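Local atomic coordinates of ubiquitin-conjugating enzyme (Plasmodium falciparum 3D7, PDB entry 2H2Y), a protein that probably acts as an E2 enzyme that passes activated ubiquitin on toward target proteins, represented here by its UBC-type conjugating domain. Residues A[14-17]-A[21-24]; A[42-45]-A[51-54]; A[74-77]-A[81-84]. One frame throughout, in Å; residues are numbered along the deposited sequence.

Interaction 1: A[14-17]-A[21-24]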
# COMPACT_ATOMS: atom_id res chain seq x y z
N THR A 14 3.94 20.41 1.98
CA THR A 14 3.29 21.01 0.81
C THR A 14 1.77 21.12 0.95
O THR A 14 1.09 20.16 1.32
CB THR A 14 3.64 20.24 -0.50
OG1 THR A 14 2.46 20.06 -1.29
CG2 THR A 14 4.27 18.89 -0.19
N LYS A 15 1.25 22.30 0.65
CA LYS A 15 -0.18 22.55 0.74
C LYS A 15 -0.84 22.18 -0.58
O LYS A 15 -0.55 22.78 -1.62
CB LYS A 15 -0.44 24.03 1.05
CG LYS A 15 -1.90 24.35 1.30
CD LYS A 15 -2.13 25.80 1.69
CE LYS A 15 -3.61 26.06 1.97
NZ LYS A 15 -3.89 27.49 2.32
N TYR A 16 -1.71 21.18 -0.55
CA TYR A 16 -2.41 20.73 -1.75
C TYR A 16 -3.82 21.31 -1.82
O TYR A 16 -4.57 21.30 -0.84
CB TYR A 16 -2.48 19.20 -1.82
CG TYR A 16 -1.15 18.52 -2.11
CD1 TYR A 16 -0.56 17.69 -1.17
CD2 TYR A 16 -0.49 18.74 -3.32
CE1 TYR A 16 0.67 17.08 -1.42
CE2 TYR A 16 0.74 18.14 -3.58
CZ TYR A 16 1.32 17.31 -2.62
OH TYR A 16 2.55 16.74 -2.85
N ASN A 17 -4.17 21.79 -3.01
CA ASN A 17 -5.48 22.37 -3.27
C ASN A 17 -6.57 21.57 -2.56
O ASN A 17 -6.68 20.36 -2.74
CB ASN A 17 -5.73 22.40 -4.78
CG ASN A 17 -6.12 23.77 -5.27
OD1 ASN A 17 -6.16 24.03 -6.48
ND2 ASN A 17 -6.43 24.66 -4.33
N ALA A 21 -6.77 15.62 -6.28
CA ALA A 21 -6.44 14.23 -6.01
C ALA A 21 -5.28 14.11 -5.02
O ALA A 21 -5.27 13.22 -4.17
CB ALA A 21 -6.09 13.50 -7.31
N ASN A 22 -4.30 15.00 -5.15
CA ASN A 22 -3.15 14.99 -4.26
C ASN A 22 -3.58 15.19 -2.81
O ASN A 22 -3.05 14.56 -1.90
CB ASN A 22 -2.15 16.07 -4.67
CG ASN A 22 -1.24 15.61 -5.80
OD1 ASN A 22 -0.54 16.42 -6.43
ND2 ASN A 22 -1.24 14.31 -6.07
N TYR A 23 -4.56 16.07 -2.61
CA TYR A 23 -5.08 16.34 -1.28
C TYR A 23 -5.46 15.03 -0.60
O TYR A 23 -4.94 14.70 0.46
CB TYR A 23 -6.30 17.26 -1.38
CG TYR A 23 -6.99 17.53 -0.05
CD1 TYR A 23 -7.86 16.59 0.50
CD2 TYR A 23 -6.79 18.73 0.63
CE1 TYR A 23 -8.51 16.83 1.70
CE2 TYR A 23 -7.44 18.99 1.84
CZ TYR A 23 -8.30 18.03 2.37
OH TYR A 23 -8.94 18.26 3.57
N ARG A 24 -6.37 14.29 -1.22
CA ARG A 24 -6.80 13.01 -0.67
C ARG A 24 -5.61 12.06 -0.48
O ARG A 24 -5.54 11.34 0.51
CB ARG A 24 -7.84 12.38 -1.60
CG ARG A 24 -8.20 10.95 -1.26
CD ARG A 24 -8.54 10.80 0.20
NE ARG A 24 -8.93 9.43 0.51
CZ ARG A 24 -10.03 8.85 0.05
NH1 ARG A 24 -10.86 9.53 -0.73
NH2 ARG A 24 -10.31 7.60 0.39
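Y16 is the main residue on the 14-17 side, and N22 on the helix comes over one face of its ring. The CB of N22 lies over that face, offset toward the rim, in a CH-pi contact 3.7 Å from the ring centroid and 22° off the ring normal. The nearest ring atom is Y16 CD2, 3.4 Å from N22 CB. T14 OG1 lies over the opposite face. The CG of Y16 is anti to its carbonyl carbon (chi1 -71°), and this turns the ring toward the start of the helix. Its CB meets Y23 as well, with Y16 CB and Y23 CB 4.3 Å apart. The segment 21-24 is the first turn of helix 21-34, the N-terminal helix of the UBC fold, and 14-17 belongs to the loop leading into it. I49, from the turn of the hairpin 40-57, touches the side chains of both Y16 and N22. Further along, the carbonyl of Y16 faces the edge of the Y23 ring, near its plane, with Y16 O 3.7 Å from Y23 CD2. N17 follows with its backbone: N17 O is 3.4 Å from Y23 CB, while its side chain leads away from the helix. No hydrogen bond links the two segments.

Interaction 2: A[42-45]-A[51-54]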
# COMPACT_ATOMS: atom_id res chain seq x y z
N ILE A 42 7.34 2.69 5.14
CA ILE A 42 6.97 3.34 3.89
C ILE A 42 7.98 4.35 3.38
O ILE A 42 8.90 4.75 4.08
CB ILE A 42 5.60 4.04 4.04
CG1 ILE A 42 5.06 4.41 2.66
CG2 ILE A 42 5.75 5.27 4.90
CD1 ILE A 42 3.66 4.98 2.67
N ASP A 43 7.81 4.73 2.12
CA ASP A 43 8.67 5.72 1.51
C ASP A 43 8.08 6.14 0.19
O ASP A 43 7.88 5.31 -0.69
CB ASP A 43 10.07 5.16 1.29
CG ASP A 43 11.01 6.19 0.71
OD1 ASP A 43 10.90 7.37 1.11
OD2 ASP A 43 11.84 5.82 -0.14
N VAL A 44 7.78 7.42 0.05
CA VAL A 44 7.21 7.90 -1.19
C VAL A 44 8.28 8.50 -2.07
O VAL A 44 9.33 8.95 -1.60
CB VAL A 44 6.09 8.95 -0.97
CG1 VAL A 44 5.11 8.45 0.07
CG2 VAL A 44 6.69 10.28 -0.55
N HIS A 45 8.01 8.49 -3.37
CA HIS A 45 8.92 9.01 -4.36
C HIS A 45 9.10 10.51 -4.12
O HIS A 45 8.14 11.23 -3.87
CB HIS A 45 8.33 8.78 -5.75
CG HIS A 45 9.27 9.10 -6.87
ND1 HIS A 45 9.99 10.27 -6.92
CD2 HIS A 45 9.59 8.41 -7.99
CE1 HIS A 45 10.72 10.29 -8.02
NE2 HIS A 45 10.50 9.17 -8.69
N ILE A 51 3.44 8.16 -6.14
CA ILE A 51 4.10 6.85 -6.06
C ILE A 51 4.60 6.48 -4.68
O ILE A 51 5.45 7.16 -4.12
CB ILE A 51 5.32 6.78 -7.00
CG1 ILE A 51 4.91 7.14 -8.43
CG2 ILE A 51 5.90 5.39 -6.97
CD1 ILE A 51 6.09 7.33 -9.35
N TRP A 52 4.08 5.38 -4.14
CA TRP A 52 4.51 4.90 -2.83
C TRP A 52 5.07 3.49 -2.94
O TRP A 52 4.71 2.73 -3.85
CB TRP A 52 3.34 4.82 -1.84
CG TRP A 52 2.60 6.07 -1.53
CD1 TRP A 52 2.74 7.29 -2.12
CD2 TRP A 52 1.53 6.19 -0.59
NE1 TRP A 52 1.80 8.16 -1.62
CE2 TRP A 52 1.05 7.52 -0.67
CE3 TRP A 52 0.92 5.31 0.32
CZ2 TRP A 52 -0.02 7.98 0.11
CZ3 TRP A 52 -0.14 5.77 1.10
CH2 TRP A 52 -0.59 7.10 0.99
N ILE A 53 5.94 3.13 -2.01
CA ILE A 53 6.52 1.80 -1.95
C ILE A 53 6.54 1.39 -0.50
O ILE A 53 7.28 1.94 0.31
CB ILE A 53 7.94 1.74 -2.52
CG1 ILE A 53 7.89 1.80 -4.04
CG2 ILE A 53 8.62 0.45 -2.09
CD1 ILE A 53 9.25 1.66 -4.71
N VAL A 54 5.68 0.43 -0.16
CA VAL A 54 5.60 -0.07 1.19
C VAL A 54 6.44 -1.34 1.26
O VAL A 54 6.53 -2.09 0.29
CB VAL A 54 4.13 -0.41 1.54
CG1 VAL A 54 4.04 -0.96 2.95
CG2 VAL A 54 3.27 0.83 1.39
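V44 and W52 are neighbours across a beta hairpin, strands 40-44 and 51-57, which forms one side of the antiparallel sheet of the UBC fold. They are an antiparallel non-hydrogen-bonded pair, and their side chains lie side by side, pointing the same way. The CG1 of V44 is over one face of the indole, 3.7 Å from the centroid of the five-membered ring and 23° off its normal. I42 approaches the same indole obliquely from two residues earlier in its strand. Its side chain is extended, with CG1 anti to the backbone N (chi1 -166°), and this carries I42 CD1 to 3.6 Å from W52 CE3. I42 also meets V54, with I42 CG1 and V54 CG2 4.2 Å apart. These four residues share the face of the sheet turned to helix 21-34, where L29 and F32 pack on them. F75 adds an edge-to-face contact with the W52 ring. D43 and I53 point to the other face. I53 N bonds to D43 O at 3.2 Å; the return bond from D43 N to I53 O is weak. Near the turn, H45 and I51 run alongside each other, their CB atoms 3.8 Å apart. There the H45 N to I51 O hydrogen bond, 3.0 Å long, is nearly straight at 174°.

Interaction 3: A[74-77]-A[81-84]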
# COMPACT_ATOMS: atom_id res chain seq x y z
N ILE A 74 0.51 3.00 -7.07
CA ILE A 74 0.47 4.09 -8.04
C ILE A 74 -0.92 4.68 -8.00
O ILE A 74 -1.91 3.99 -8.27
CB ILE A 74 0.73 3.59 -9.47
CG1 ILE A 74 2.11 2.96 -9.59
CG2 ILE A 74 0.60 4.75 -10.44
CD1 ILE A 74 3.26 3.93 -9.42
N PHE A 75 -1.01 5.97 -7.67
CA PHE A 75 -2.29 6.66 -7.61
C PHE A 75 -2.53 7.31 -8.95
O PHE A 75 -1.83 8.25 -9.32
CB PHE A 75 -2.27 7.73 -6.51
CG PHE A 75 -2.18 7.18 -5.12
CD1 PHE A 75 -3.33 6.82 -4.42
CD2 PHE A 75 -0.95 7.02 -4.50
CE1 PHE A 75 -3.25 6.31 -3.12
CE2 PHE A 75 -0.85 6.51 -3.21
CZ PHE A 75 -2.00 6.16 -2.51
N PRO A 76 -3.50 6.80 -9.71
CA PRO A 76 -3.80 7.36 -11.03
C PRO A 76 -4.27 8.81 -11.01
O PRO A 76 -4.32 9.44 -9.95
CB PRO A 76 -4.85 6.39 -11.58
CG PRO A 76 -5.47 5.79 -10.34
CD PRO A 76 -4.29 5.59 -9.45
N ASP A 77 -4.59 9.32 -12.19
CA ASP A 77 -5.05 10.70 -12.37
C ASP A 77 -6.32 11.00 -11.61
O ASP A 77 -6.44 12.06 -10.98
CB ASP A 77 -5.29 11.01 -13.85
CG ASP A 77 -4.02 10.97 -14.66
OD1 ASP A 77 -3.11 11.79 -14.39
OD2 ASP A 77 -3.93 10.11 -15.58
N LEU A 81 -11.41 7.98 -7.33
CA LEU A 81 -12.52 7.45 -8.13
C LEU A 81 -12.04 6.17 -8.81
O LEU A 81 -12.74 5.17 -8.82
CB LEU A 81 -12.97 8.48 -9.15
CG LEU A 81 -13.58 9.71 -8.46
CD1 LEU A 81 -13.97 10.74 -9.50
CD2 LEU A 81 -14.79 9.28 -7.62
N LYS A 82 -10.84 6.22 -9.37
CA LYS A 82 -10.24 5.03 -9.97
C LYS A 82 -9.37 4.50 -8.85
O LYS A 82 -8.61 5.24 -8.24
CB LYS A 82 -9.36 5.38 -11.17
CG LYS A 82 -10.11 5.86 -12.41
CD LYS A 82 -9.28 5.60 -13.67
CE LYS A 82 -7.87 6.19 -13.55
NZ LYS A 82 -6.98 5.76 -14.67
N PRO A 83 -9.46 3.20 -8.55
CA PRO A 83 -8.64 2.66 -7.47
C PRO A 83 -7.16 2.87 -7.69
O PRO A 83 -6.72 3.20 -8.80
CB PRO A 83 -9.00 1.18 -7.48
CG PRO A 83 -9.30 0.92 -8.92
CD PRO A 83 -10.14 2.12 -9.28
N PRO A 84 -6.36 2.72 -6.63
CA PRO A 84 -4.92 2.90 -6.79
C PRO A 84 -4.39 1.61 -7.41
O PRO A 84 -4.95 0.53 -7.19
CB PRO A 84 -4.44 3.07 -5.36
CG PRO A 84 -5.38 2.18 -4.60
CD PRO A 84 -6.71 2.54 -5.21
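P76 lays its ring against the backbone of P83 and P84 and the side chain of K82. Its CG lies 3.3 Å from P83 O, and P76 CD is 3.8 Å from P84 CA. The CB side of the same ring meets K82: P76 CB is 3.6 Å from K82 CE. The lysine starts with CG anti to its carbonyl carbon and then bends at chi3 (-53°), which folds its aliphatic end back along the proline. The amino group is carried past the ring, with K82 NZ 3.8 Å from P76 CB. D77 carries the opposite charge nearby, but D77 OD2 and K82 NZ are 5.4 Å apart and do not touch. Any attraction between them is probably only long-range.

The two segments are the arms of the loop joining strands 68-74 and 85-88. The loop runs from F75 to P84 and carries the FPxxYPxxPP signature of E2 enzymes. The arms come close where the loop leaves and re-enters the sheet, with the CA atoms of F75 and P84 4.7 Å apart. Backbone hydrogen bonding of I74 with I85 continues the strand pairing there. I74 O also lies 3.5 Å from P84 CA.

F75 and P84 face inward. The proline approaches the ring obliquely, with P84 CB 4.0 Å from F75 CD1. I119 of helix 119-130 packs on both residues, and L122 of the same helix touches P84. Y79, within the loop, sets its ring edge-to-face with F75 and also touches P84. The backbone of F75 is joined to R50, in the turn of the hairpin 40-57. On the other arm, P83 points away from 74-77, and its side chain meets Y113.

Overall arrangement
Interaction 2 pairs strands 40-44 and 51-57 nearest the centre of the chain, and only it has hydrogen bonds between its segments. Interaction 3 closes the loop between strands 68-74 and 85-88 of the same sheet. Prolines pack there; F75 and P84 are buried, while K82 and D77 are exposed. Interaction 1 is a surface contact, made by one CH-pi contact and van der Waals packing. Helix 21-34, whose start it holds, also packs on the V44 and W52 face of interaction 2, but interactions 1 and 2 do not touch. Interactions 2 and 3 meet through W52 and F75. Interaction 1 reaches interaction 3 where A21 packs on D77.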